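Local coordinates for protein arylmalonate decarboxylase (PDB 2VLB) that catalyses the decarboxylation of 2-aryl-2-methylmalonates, releasing carbon dioxide and leaving 2-arylpropionates, at residues Met75-Ser80 against Thr104-Ala109; Val122-Ala127 against Arg135-Leu140. All coordinates share one frame; numbering follows the deposited sequence.

How the contacts relate
From the N terminus, strand 69-74 runs into residues 75-80; the chain then passes through helix 85-99 and returns in strand 103-105, whose end together with the start of helix 106-116 makes up 104-109, where contact 1 closes a loop of 23 residues. Helix 106-116 leads on to strand 121-126, and contact 2 closes a short loop of 7 residues between that strand and helix 130-142. The two are in series, neither nested nor crossed. Contact 1 belongs to one four-stranded parallel sheet and contact 2 to another. Helix 130-142 joins them: its Phe139 sets CE1 3.4 Å from Ser80 O and CZ 3.4 Å from Ser107 CB, so contact 2's helix packs directly on contact 1.

Contact 1 of 2, residues Met75-Ser80 against Thr104-Ala109; sequences MGTSLS and TTMSTA
Gly76 O takes the backbone N-H of Ser80 (N to O 3.1 Å) and, in one of two deposited conformers, Ser80 OG as well (2.8 Å), while that same OG packs across the contact 3.6 Å from Thr105 CB. The two donors come from opposite faces of the carbonyl plane, the hydroxyl standing beside its own N, at a C=O...O angle of 149° and tilted 27° out of plane. Gly76 is the N-cap residue of helix 77-81, so the N-H bond fastens the helix's first turn; the second grip holds for that conformer only.

Ser80 turns its CB toward the start of helix 106-116. There Ser107 OG approaches Ser80 O to 2.8 Å, a probable hydrogen bond, since the same hydroxyl proton could instead go to a different acceptor. Thr105, the N-cap of that helix, takes a weak bond from Thr108 N to OG1 (3.4 Å), while OG1 also hydrogen-bonds Asn88 OD1 of helix 85-99.

Met106 carries the apolar part. Its extended first two torsions put SD 3.5 Å from Thr77 OG1, and the bend at chi3, -82°, turns CE toward Met75 C, 4.1 Å away. The two methionine methyls, Met75 CE and Met106 CE, stay 4.4 Å apart, a looser apolar touch. Phe218 and Ser214 of helix 213-225 pack on Met75 and Met106 in turn.

Two helix N-termini thus lie side by side just past the carboxyl ends of neighbouring parallel strands 69-74 and 103-105, the crest of a parallel alpha/beta sheet where active sites commonly form.

Contact 2 of 2, residues Val122-Ala127 against Arg135-Leu140; sequences VALATA and RLAAFL
The peptide group joining Leu136 to Ala137 carries Leu124 CD2 on one face: the methyl stands almost straight above Ala137 N, 3.5 Å away. Around it, Leu136 CB at 3.8 Å and Ala137 CB at 4.0 Å close in on the same methyl, making Leu124 the hub of the contact. This is the strand-to-helix half of a beta-alpha-beta unit, in which strand 121-126 is followed by helix 130-142 and then by the neighbouring parallel strand 146-152. The axes of 122-126 and 135-140 come within 9.7 Å and run roughly antiparallel, at 154°.

Leu124 reaches so far because its CD2 is carried roughly anti to CA, while chi2 of 79° swings CD1 aside. Its side chain crosses that of Leu136 at a slant instead of running alongside. No hydrogen bond links the strand to the helix; the join is made by van der Waals contact, mostly between apolar side chains, and the backbone N-H groups of Phe139 and Leu140 are spent inside the helix, on the carbonyls of Arg135 and Leu136. Pro147 of strand 146-152 packs on both Leu124 and Ala137, tying the third element of the unit into the seam.

Phe139 faces another way, packing edge-to-face with Phe81, so the helix is lined with apolar groups on more than one side. Leu140 likewise has a second set of neighbours, Leu111 and Leu114 of helix 106-116. Toward the strand, its extended side chain, with CD1 anti to CA, brings that methyl 4.3 Å from both Leu124 CD2 and Val122 CG2.

Contact 1 of 2, residues Met75-Ser80 against Thr104-Ala109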
loop_
_atom_site.group_PDB
_atom_site.type_symbol
_atom_site.label_atom_id
_atom_site.label_comp_id
_atom_site.label_asym_id
_atom_site.label_seq_id
_atom_site.Cartn_x
_atom_site.Cartn_y
_atom_site.Cartn_z
ATOM N N MET A 75 -6.760 -1.511 -2.535
ATOM C CA MET A 75 -5.739 -0.478 -2.326
ATOM C C MET A 75 -6.233 0.608 -1.376
ATOM O O MET A 75 -6.269 1.800 -1.721
ATOM C CB MET A 75 -5.321 0.145 -3.671
ATOM C CG MET A 75 -4.580 -0.842 -4.590
ATOM S SD MET A 75 -2.855 -1.051 -4.005
ATOM C CE MET A 75 -2.171 0.565 -4.379
ATOM N N GLY A 76 -6.647 0.198 -0.187
ATOM C CA GLY A 76 -7.052 1.160 0.836
ATOM C C GLY A 76 -6.324 0.880 2.132
ATOM O O GLY A 76 -6.315 -0.258 2.620
ATOM N N THR A 77 -5.734 1.923 2.714
ATOM C CA THR A 77 -4.958 1.745 3.934
ATOM C C THR A 77 -5.801 1.284 5.125
ATOM O O THR A 77 -5.447 0.312 5.776
ATOM C CB THR A 77 -4.164 3.021 4.277
ATOM O OG1 THR A 77 -3.409 3.400 3.123
ATOM C CG2 THR A 77 -3.211 2.786 5.455
ATOM N N SER A 78 -6.925 1.939 5.403
ATOM C CA SER A 78 -7.681 1.575 6.600
ATOM C C SER A 78 -8.259 0.169 6.539
ATOM O O SER A 78 -8.163 -0.599 7.514
ATOM C CB SER A 78 -8.797 2.571 6.857
ATOM O OG SER A 78 -8.242 3.843 7.070
ATOM N N LEU A 79 -8.874 -0.168 5.409
ATOM C CA LEU A 79 -9.468 -1.507 5.274
ATOM C C LEU A 79 -8.425 -2.599 5.348
ATOM O O LEU A 79 -8.673 -3.650 5.958
ATOM C CB LEU A 79 -10.289 -1.635 3.997
ATOM C CG LEU A 79 -11.684 -1.000 4.049
ATOM C CD1 LEU A 79 -12.243 -0.863 2.653
ATOM C CD2 LEU A 79 -12.670 -1.798 4.975
ATOM N N SER A 80 -7.245 -2.359 4.762
ATOM C CA SER A 80 -6.191 -3.397 4.737
ATOM C C SER A 80 -5.501 -3.611 6.093
ATOM O O SER A 80 -5.061 -4.717 6.377
ATOM C CB SER A 80 -5.089 -3.079 3.699
ATOM O OG SER A 80 -5.631 -2.936 2.406
ATOM N N THR A 104 -5.902 -9.685 -3.610
ATOM C CA THR A 104 -4.867 -9.277 -2.655
ATOM C C THR A 104 -5.232 -7.923 -2.046
ATOM O O THR A 104 -6.313 -7.364 -2.347
ATOM C CB THR A 104 -3.465 -9.269 -3.315
ATOM O OG1 THR A 104 -2.458 -9.064 -2.315
ATOM C CG2 THR A 104 -3.351 -8.155 -4.385
ATOM N N THR A 105 -4.385 -7.410 -1.150
ATOM C CA THR A 105 -4.599 -6.084 -0.557
ATOM C C THR A 105 -3.281 -5.357 -0.344
ATOM O O THR A 105 -2.212 -5.963 -0.424
ATOM C CB THR A 105 -5.336 -6.130 0.823
ATOM O OG1 THR A 105 -4.427 -6.563 1.829
ATOM C CG2 THR A 105 -6.570 -7.078 0.795
ATOM N N MET A 106 -3.380 -4.079 -0.016
ATOM C CA MET A 106 -2.206 -3.264 0.309
ATOM C C MET A 106 -1.345 -3.807 1.482
ATOM O O MET A 106 -0.114 -3.649 1.470
ATOM C CB MET A 106 -2.632 -1.820 0.590
ATOM C CG MET A 106 -1.420 -0.838 0.788
ATOM S SD MET A 106 -1.919 0.783 1.433
ATOM C CE MET A 106 -2.454 1.548 -0.110
ATOM N N SER A 107 -1.992 -4.324 2.526
ATOM C CA SER A 107 -1.269 -4.870 3.683
ATOM C C SER A 107 -0.519 -6.159 3.337
ATOM O O SER A 107 0.626 -6.373 3.755
ATOM C CB SER A 107 -2.212 -5.093 4.883
ATOM O OG SER A 107 -3.302 -5.949 4.570
ATOM N N THR A 108 -1.181 -7.042 2.591
ATOM C CA THR A 108 -0.504 -8.228 2.048
ATOM C C THR A 108 0.699 -7.807 1.196
ATOM O O THR A 108 1.812 -8.332 1.377
ATOM C CB THR A 108 -1.492 -9.099 1.267
ATOM O OG1 THR A 108 -2.498 -9.552 2.176
ATOM C CG2 THR A 108 -0.810 -10.325 0.619
ATOM N N ALA A 109 0.492 -6.841 0.298
ATOM C CA ALA A 109 1.586 -6.293 -0.520
ATOM C C ALA A 109 2.755 -5.790 0.317
ATOM O O ALA A 109 3.910 -6.079 0.004
ATOM C CB ALA A 109 1.077 -5.157 -1.431
#

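Contact 2 of 2, residues Val122-Ala127 against Arg135-Leu140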
loop_
_atom_site.group_PDB
_atom_site.type_symbol
_atom_site.label_atom_id
_atom_site.label_comp_id
_atom_site.label_asym_id
_atom_site.label_seq_id
_atom_site.Cartn_x
_atom_site.Cartn_y
_atom_site.Cartn_z
ATOM N N VAL A 122 11.480 -2.725 11.587
ATOM C CA VAL A 122 10.974 -1.649 10.703
ATOM C C VAL A 122 10.756 -0.306 11.415
ATOM O O VAL A 122 10.058 -0.252 12.431
ATOM C CB VAL A 122 9.561 -1.970 10.111
ATOM C CG1 VAL A 122 9.332 -1.184 8.815
ATOM C CG2 VAL A 122 9.344 -3.418 9.893
ATOM N N ALA A 123 11.310 0.779 10.867
ATOM C CA ALA A 123 10.898 2.140 11.249
ATOM C C ALA A 123 9.758 2.590 10.337
ATOM O O ALA A 123 9.834 2.419 9.112
ATOM C CB ALA A 123 12.074 3.120 11.162
ATOM N N LEU A 124 8.697 3.130 10.933
ATOM C CA LEU A 124 7.522 3.583 10.190
ATOM C C LEU A 124 7.519 5.105 10.072
ATOM O O LEU A 124 7.850 5.823 11.031
ATOM C CB LEU A 124 6.228 3.122 10.861
ATOM C CG LEU A 124 5.950 1.609 10.883
ATOM C CD1 LEU A 124 6.745 0.898 11.994
ATOM C CD2 LEU A 124 4.440 1.360 11.012
ATOM N N ALA A 125 7.148 5.581 8.888
ATOM C CA ALA A 125 7.068 7.004 8.586
ATOM C C ALA A 125 5.768 7.262 7.831
ATOM O O ALA A 125 5.314 6.424 7.034
ATOM C CB ALA A 125 8.259 7.438 7.749
ATOM N N THR A 126 5.140 8.395 8.114
ATOM C CA THR A 126 3.954 8.804 7.361
ATOM C C THR A 126 3.899 10.325 7.208
ATOM O O THR A 126 4.462 11.059 8.028
ATOM C CB THR A 126 2.654 8.249 7.976
ATOM O OG1 THR A 126 1.573 8.567 7.084
ATOM C CG2 THR A 126 2.361 8.862 9.382
ATOM N N ALA A 127 3.261 10.809 6.140
ATOM C CA ALA A 127 3.008 12.248 6.030
ATOM C C ALA A 127 1.726 12.621 6.809
ATOM O O ALA A 127 1.450 13.790 7.037
ATOM C CB ALA A 127 2.912 12.672 4.575
ATOM N N ARG A 135 -1.524 2.095 14.001
ATOM C CA ARG A 135 -2.300 1.003 13.445
ATOM C C ARG A 135 -1.425 0.040 12.622
ATOM O O ARG A 135 -1.518 -1.183 12.781
ATOM C CB ARG A 135 -3.436 1.547 12.556
ATOM C CG ARG A 135 -4.561 2.261 13.296
ATOM C CD ARG A 135 -5.442 1.325 14.155
ATOM N NE ARG A 135 -4.948 1.050 15.521
ATOM C CZ ARG A 135 -4.789 1.946 16.512
ATOM N NH1 ARG A 135 -5.035 3.249 16.359
ATOM N NH2 ARG A 135 -4.370 1.530 17.697
ATOM N N LEU A 136 -0.601 0.591 11.729
ATOM C CA LEU A 136 0.244 -0.223 10.865
ATOM C C LEU A 136 1.312 -0.964 11.689
ATOM O O LEU A 136 1.624 -2.125 11.409
ATOM C CB LEU A 136 0.896 0.629 9.772
ATOM C CG LEU A 136 0.054 0.725 8.500
ATOM C CD1 LEU A 136 -1.360 1.271 8.775
ATOM C CD2 LEU A 136 0.761 1.571 7.442
ATOM N N ALA A 137 1.832 -0.316 12.721
ATOM C CA ALA A 137 2.813 -0.970 13.611
ATOM C C ALA A 137 2.197 -2.163 14.342
ATOM O O ALA A 137 2.854 -3.205 14.524
ATOM C CB ALA A 137 3.371 0.012 14.632
ATOM N N ALA A 138 0.957 -1.998 14.801
ATOM C CA ALA A 138 0.294 -3.057 15.537
ATOM C C ALA A 138 0.084 -4.272 14.621
ATOM O O ALA A 138 0.301 -5.417 15.026
ATOM C CB ALA A 138 -1.018 -2.557 16.091
ATOM N N PHE A 139 -0.322 -3.994 13.384
ATOM C CA PHE A 139 -0.512 -5.006 12.341
ATOM C C PHE A 139 0.786 -5.778 12.049
ATOM O O PHE A 139 0.776 -7.018 11.977
ATOM C CB PHE A 139 -0.972 -4.308 11.058
ATOM C CG PHE A 139 -1.296 -5.239 9.923
ATOM C CD1 PHE A 139 -2.612 -5.499 9.603
ATOM C CD2 PHE A 139 -0.287 -5.829 9.144
ATOM C CE1 PHE A 139 -2.946 -6.361 8.521
ATOM C CE2 PHE A 139 -0.609 -6.699 8.069
ATOM C CZ PHE A 139 -1.945 -6.957 7.761
ATOM N N LEU A 140 1.869 -5.047 11.811
ATOM C CA LEU A 140 3.209 -5.663 11.597
ATOM C C LEU A 140 3.692 -6.489 12.779
ATOM O O LEU A 140 4.246 -7.594 12.608
ATOM C CB LEU A 140 4.262 -4.596 11.237
ATOM C CG LEU A 140 4.012 -3.745 9.972
ATOM C CD1 LEU A 140 5.130 -2.687 9.788
ATOM C CD2 LEU A 140 3.848 -4.607 8.719
#